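Local coordinates for nucleoporin nup120 (Schizosaccharomyces pombe, PDB 4GQ2), which serves as a structural constituent of the nuclear pore complex, whose components can also dock transiently associated nuclear transport factors, at residues Ser677-Phe689 with Leu791-Phe803. Numbering follows the deposited sequence.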
loop_
_atom_site.group_PDB
_atom_site.type_symbol
_atom_site.label_atom_id
_atom_site.label_comp_id
_atom_site.label_asym_id
_atom_site.label_seq_id
_atom_site.Cartn_x
_atom_site.Cartn_y
_atom_site.Cartn_z
ATOM N N SER A 677 -4.758 11.019 6.507
ATOM C CA SER A 677 -3.697 11.879 7.026
ATOM C C SER A 677 -2.778 11.113 7.966
ATOM O O SER A 677 -1.550 11.168 7.833
ATOM C CB SER A 677 -4.304 13.084 7.746
ATOM O OG SER A 677 -5.045 13.880 6.830
ATOM N N VAL A 678 -3.384 10.388 8.905
ATOM C CA VAL A 678 -2.648 9.574 9.865
ATOM C C VAL A 678 -1.789 8.526 9.158
ATOM O O VAL A 678 -0.594 8.386 9.472
ATOM C CB VAL A 678 -3.599 8.911 10.885
ATOM C CG1 VAL A 678 -2.865 7.861 11.707
ATOM C CG2 VAL A 678 -4.217 9.972 11.794
ATOM N N ALA A 679 -2.388 7.820 8.192
ATOM C CA ALA A 679 -1.676 6.803 7.408
ATOM C C ALA A 679 -0.426 7.343 6.722
ATOM O O ALA A 679 0.603 6.677 6.703
ATOM C CB ALA A 679 -2.601 6.153 6.388
ATOM N N ARG A 680 -0.505 8.554 6.179
ATOM C CA ARG A 680 0.643 9.153 5.497
ATOM C C ARG A 680 1.758 9.494 6.476
ATOM O O ARG A 680 2.929 9.203 6.215
ATOM C CB ARG A 680 0.214 10.366 4.658
ATOM C CG ARG A 680 -0.566 9.947 3.414
ATOM C CD ARG A 680 -1.153 11.105 2.613
ATOM N NE ARG A 680 -1.835 10.594 1.425
ATOM C CZ ARG A 680 -1.266 10.417 0.233
ATOM N NH1 ARG A 680 0.003 10.757 0.028
ATOM N NH2 ARG A 680 -1.985 9.919 -0.768
ATOM N N VAL A 681 1.394 10.080 7.617
ATOM C CA VAL A 681 2.380 10.386 8.654
ATOM C C VAL A 681 3.001 9.099 9.224
ATOM O O VAL A 681 4.225 9.022 9.366
ATOM C CB VAL A 681 1.787 11.261 9.783
ATOM C CG1 VAL A 681 2.757 11.377 10.948
ATOM C CG2 VAL A 681 1.427 12.638 9.253
ATOM N N LEU A 682 2.165 8.098 9.530
ATOM C CA LEU A 682 2.663 6.793 9.992
ATOM C C LEU A 682 3.663 6.169 9.014
ATOM O O LEU A 682 4.756 5.762 9.416
ATOM C CB LEU A 682 1.515 5.811 10.270
ATOM C CG LEU A 682 0.710 6.102 11.541
ATOM C CD1 LEU A 682 -0.447 5.127 11.686
ATOM C CD2 LEU A 682 1.599 6.097 12.784
ATOM N N ASP A 683 3.289 6.105 7.737
ATOM C CA ASP A 683 4.155 5.536 6.708
ATOM C C ASP A 683 5.523 6.220 6.765
ATOM O O ASP A 683 6.570 5.566 6.743
ATOM C CB ASP A 683 3.512 5.724 5.327
ATOM C CG ASP A 683 4.394 5.237 4.195
ATOM O OD1 ASP A 683 4.409 4.022 3.933
ATOM O OD2 ASP A 683 5.071 6.072 3.561
ATOM N N SER A 684 5.492 7.545 6.863
ATOM C CA SER A 684 6.698 8.356 6.892
ATOM C C SER A 684 7.521 8.132 8.176
ATOM O O SER A 684 8.740 8.041 8.128
ATOM C CB SER A 684 6.323 9.827 6.700
ATOM O OG SER A 684 7.445 10.652 6.891
ATOM N N ILE A 685 6.847 8.030 9.318
ATOM C CA ILE A 685 7.521 7.742 10.587
ATOM C C ILE A 685 8.080 6.313 10.620
ATOM O O ILE A 685 9.233 6.096 11.009
ATOM C CB ILE A 685 6.595 7.983 11.808
ATOM C CG1 ILE A 685 6.085 9.430 11.849
ATOM C CG2 ILE A 685 7.311 7.647 13.110
ATOM C CD1 ILE A 685 7.138 10.466 11.545
ATOM N N LEU A 686 7.265 5.351 10.192
ATOM C CA LEU A 686 7.649 3.934 10.201
ATOM C C LEU A 686 8.863 3.599 9.343
ATOM O O LEU A 686 9.608 2.689 9.681
ATOM C CB LEU A 686 6.468 3.037 9.825
ATOM C CG LEU A 686 5.287 2.997 10.802
ATOM C CD1 LEU A 686 4.117 2.292 10.165
ATOM C CD2 LEU A 686 5.633 2.329 12.120
ATOM N N LYS A 687 9.076 4.354 8.304
ATOM C CA LYS A 687 10.217 4.154 7.476
ATOM C C LYS A 687 11.486 4.541 8.165
ATOM O O LYS A 687 12.469 3.909 8.026
ATOM C CB LYS A 687 10.092 4.961 6.219
ATOM C CG LYS A 687 9.476 4.228 5.081
ATOM C CD LYS A 687 9.012 5.225 4.065
ATOM C CE LYS A 687 8.882 4.591 2.716
ATOM N NZ LYS A 687 7.685 5.106 2.028
ATOM N N LYS A 688 11.442 5.613 8.905
ATOM C CA LYS A 688 12.578 6.060 9.705
ATOM C C LYS A 688 12.821 5.107 10.875
ATOM O O LYS A 688 13.956 4.754 11.161
ATOM C CB LYS A 688 12.401 7.512 10.149
ATOM C CG LYS A 688 12.140 8.452 8.980
ATOM C CD LYS A 688 12.399 9.909 9.326
ATOM C CE LYS A 688 12.335 10.802 8.093
ATOM N NZ LYS A 688 10.926 11.149 7.755
ATOM N N PHE A 689 11.753 4.642 11.514
ATOM C CA PHE A 689 11.900 3.600 12.530
ATOM C C PHE A 689 12.600 2.338 12.008
ATOM O O PHE A 689 13.560 1.866 12.621
ATOM C CB PHE A 689 10.557 3.268 13.201
ATOM C CG PHE A 689 10.291 4.075 14.440
ATOM C CD1 PHE A 689 11.126 3.965 15.546
ATOM C CD2 PHE A 689 9.214 4.944 14.504
ATOM C CE1 PHE A 689 10.891 4.714 16.690
ATOM C CE2 PHE A 689 8.968 5.689 15.649
ATOM C CZ PHE A 689 9.807 5.573 16.744
ATOM N N LEU A 791 -5.594 14.382 15.083
ATOM C CA LEU A 791 -4.527 13.914 14.200
ATOM C C LEU A 791 -3.290 13.500 14.991
ATOM O O LEU A 791 -2.873 12.343 14.918
ATOM C CB LEU A 791 -4.176 14.967 13.152
ATOM C CG LEU A 791 -2.934 14.724 12.288
ATOM C CD1 LEU A 791 -3.039 13.444 11.466
ATOM C CD2 LEU A 791 -2.714 15.929 11.385
ATOM N N HIS A 792 -2.719 14.436 15.751
ATOM C CA HIS A 792 -1.558 14.150 16.593
ATOM C C HIS A 792 -1.812 13.047 17.599
ATOM O O HIS A 792 -0.917 12.242 17.892
ATOM C CB HIS A 792 -1.083 15.418 17.302
ATOM C CG HIS A 792 0.143 15.206 18.159
ATOM N ND1 HIS A 792 1.391 15.238 17.655
ATOM C CD2 HIS A 792 0.273 14.910 19.514
ATOM C CE1 HIS A 792 2.280 14.992 18.638
ATOM N NE2 HIS A 792 1.595 14.789 19.775
ATOM N N ALA A 793 -3.029 12.987 18.136
ATOM C CA ALA A 793 -3.354 11.978 19.147
ATOM C C ALA A 793 -3.413 10.583 18.544
ATOM O O ALA A 793 -2.957 9.623 19.158
ATOM C CB ALA A 793 -4.659 12.315 19.866
ATOM N N THR A 794 -3.979 10.469 17.345
ATOM C CA THR A 794 -4.088 9.169 16.678
ATOM C C THR A 794 -2.705 8.621 16.307
ATOM O O THR A 794 -2.383 7.464 16.606
ATOM C CB THR A 794 -5.047 9.233 15.479
ATOM O OG1 THR A 794 -6.316 9.718 15.938
ATOM C CG2 THR A 794 -5.246 7.857 14.838
ATOM N N VAL A 795 -1.875 9.468 15.705
ATOM C CA VAL A 795 -0.502 9.092 15.404
ATOM C C VAL A 795 0.167 8.559 16.668
ATOM O O VAL A 795 0.559 7.386 16.724
ATOM C CB VAL A 795 0.300 10.271 14.818
ATOM C CG1 VAL A 795 1.731 9.845 14.530
ATOM C CG2 VAL A 795 -0.367 10.792 13.550
ATOM N N ILE A 796 0.259 9.417 17.686
ATOM C CA ILE A 796 0.924 9.079 18.948
ATOM C C ILE A 796 0.375 7.788 19.550
ATOM O O ILE A 796 1.143 6.919 19.968
ATOM C CB ILE A 796 0.869 10.263 19.953
ATOM C CG1 ILE A 796 1.943 11.302 19.620
ATOM C CG2 ILE A 796 1.032 9.796 21.394
ATOM C CD1 ILE A 796 3.368 10.844 19.863
ATOM N N SER A 797 -0.949 7.649 19.567
ATOM C CA SER A 797 -1.581 6.432 20.084
ATOM C C SER A 797 -1.179 5.200 19.279
ATOM O O SER A 797 -0.841 4.163 19.859
ATOM C CB SER A 797 -3.104 6.572 20.104
ATOM O OG SER A 797 -3.487 7.724 20.832
ATOM N N SER A 798 -1.216 5.328 17.946
ATOM C CA SER A 798 -0.809 4.253 17.030
ATOM C C SER A 798 0.624 3.829 17.287
ATOM O O SER A 798 0.911 2.637 17.366
ATOM C CB SER A 798 -0.959 4.690 15.574
ATOM O OG SER A 798 -2.292 5.080 15.296
ATOM N N LEU A 799 1.517 4.810 17.423
ATOM C CA LEU A 799 2.918 4.538 17.750
ATOM C C LEU A 799 3.053 3.828 19.094
ATOM O O LEU A 799 3.836 2.891 19.225
ATOM C CB LEU A 799 3.759 5.825 17.740
ATOM C CG LEU A 799 3.915 6.509 16.380
ATOM C CD1 LEU A 799 4.747 7.771 16.511
ATOM C CD2 LEU A 799 4.521 5.568 15.344
ATOM N N SER A 800 2.277 4.273 20.079
ATOM C CA SER A 800 2.253 3.637 21.393
ATOM C C SER A 800 1.859 2.169 21.279
ATOM O O SER A 800 2.527 1.302 21.842
ATOM C CB SER A 800 1.303 4.376 22.341
ATOM O OG SER A 800 1.328 3.797 23.633
ATOM N N ALA A 801 0.798 1.892 20.523
ATOM C CA ALA A 801 0.349 0.513 20.296
ATOM C C ALA A 801 1.418 -0.361 19.641
ATOM O O ALA A 801 1.401 -1.589 19.784
ATOM C CB ALA A 801 -0.925 0.494 19.467
ATOM N N ILE A 802 2.341 0.271 18.924
ATOM C CA ILE A 802 3.393 -0.457 18.224
ATOM C C ILE A 802 4.510 -0.830 19.183
ATOM O O ILE A 802 5.022 -1.945 19.133
ATOM C CB ILE A 802 3.973 0.354 17.034
ATOM C CG1 ILE A 802 2.905 0.571 15.956
ATOM C CG2 ILE A 802 5.191 -0.346 16.441
ATOM C CD1 ILE A 802 3.215 1.698 14.987
ATOM N N PHE A 803 4.890 0.104 20.051
ATOM C CA PHE A 803 6.101 -0.072 20.854
ATOM C C PHE A 803 5.924 -0.447 22.327
ATOM O O PHE A 803 6.847 -1.007 22.919
ATOM C CB PHE A 803 7.009 1.153 20.733
ATOM C CG PHE A 803 7.523 1.389 19.341
ATOM C CD1 PHE A 803 8.538 0.593 18.809
ATOM C CD2 PHE A 803 6.996 2.414 18.561
ATOM C CE1 PHE A 803 9.014 0.816 17.530
ATOM C CE2 PHE A 803 7.462 2.634 17.273
ATOM C CZ PHE A 803 8.476 1.838 16.760
#
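Val678 fits against Leu791 and Thr794, its CG2 lying 3.7 Å from Leu791 CD1 and 3.8 Å from Thr794 CG2. With CG1 anti to the backbone N (chi1 169°), CG2 takes the position beside that N and can reach both partners. One turn on, Val681 crosses Val795 at roughly a right angle, CG1 to CG1 4.0 Å. Leu682 runs alongside Leu799 in the opposite sense; its CD1 rests on Ser798 CB at 3.9 Å, while CD2 meets Leu799 CD2. Leu686 CD2 touches Ile802 CD1, and the row finishes in two phenylalanines. Phe803 CZ sits 3.5 Å above the centre of the Phe689 ring, the two planes inclined at 43°; the neighbouring ring atom Phe803 CE2 is 3.8 Å from Phe689 CZ. A serine in place of Phe689 would remove the ring face under Phe803 CZ and probably open a gap beside Phe803 and Leu799. No hydrogen bond links 677-689 to 791-803; the buried Ser798 OG bonds Thr794 O within its own helix. The segment axes come within 9.7 Å and cross at -46°, on helix 672-703 of the helical domain and helix 790-803. Helix 770-777 packs on Val678, Leu682 and Ser798, helix 548-553 borders Ile685 and Phe689, and propeller strand 539-544, in one mixed sheet with strand 3-11, reaches Ser677, Val681 and Leu791, placing the pair where propeller and helical part meet.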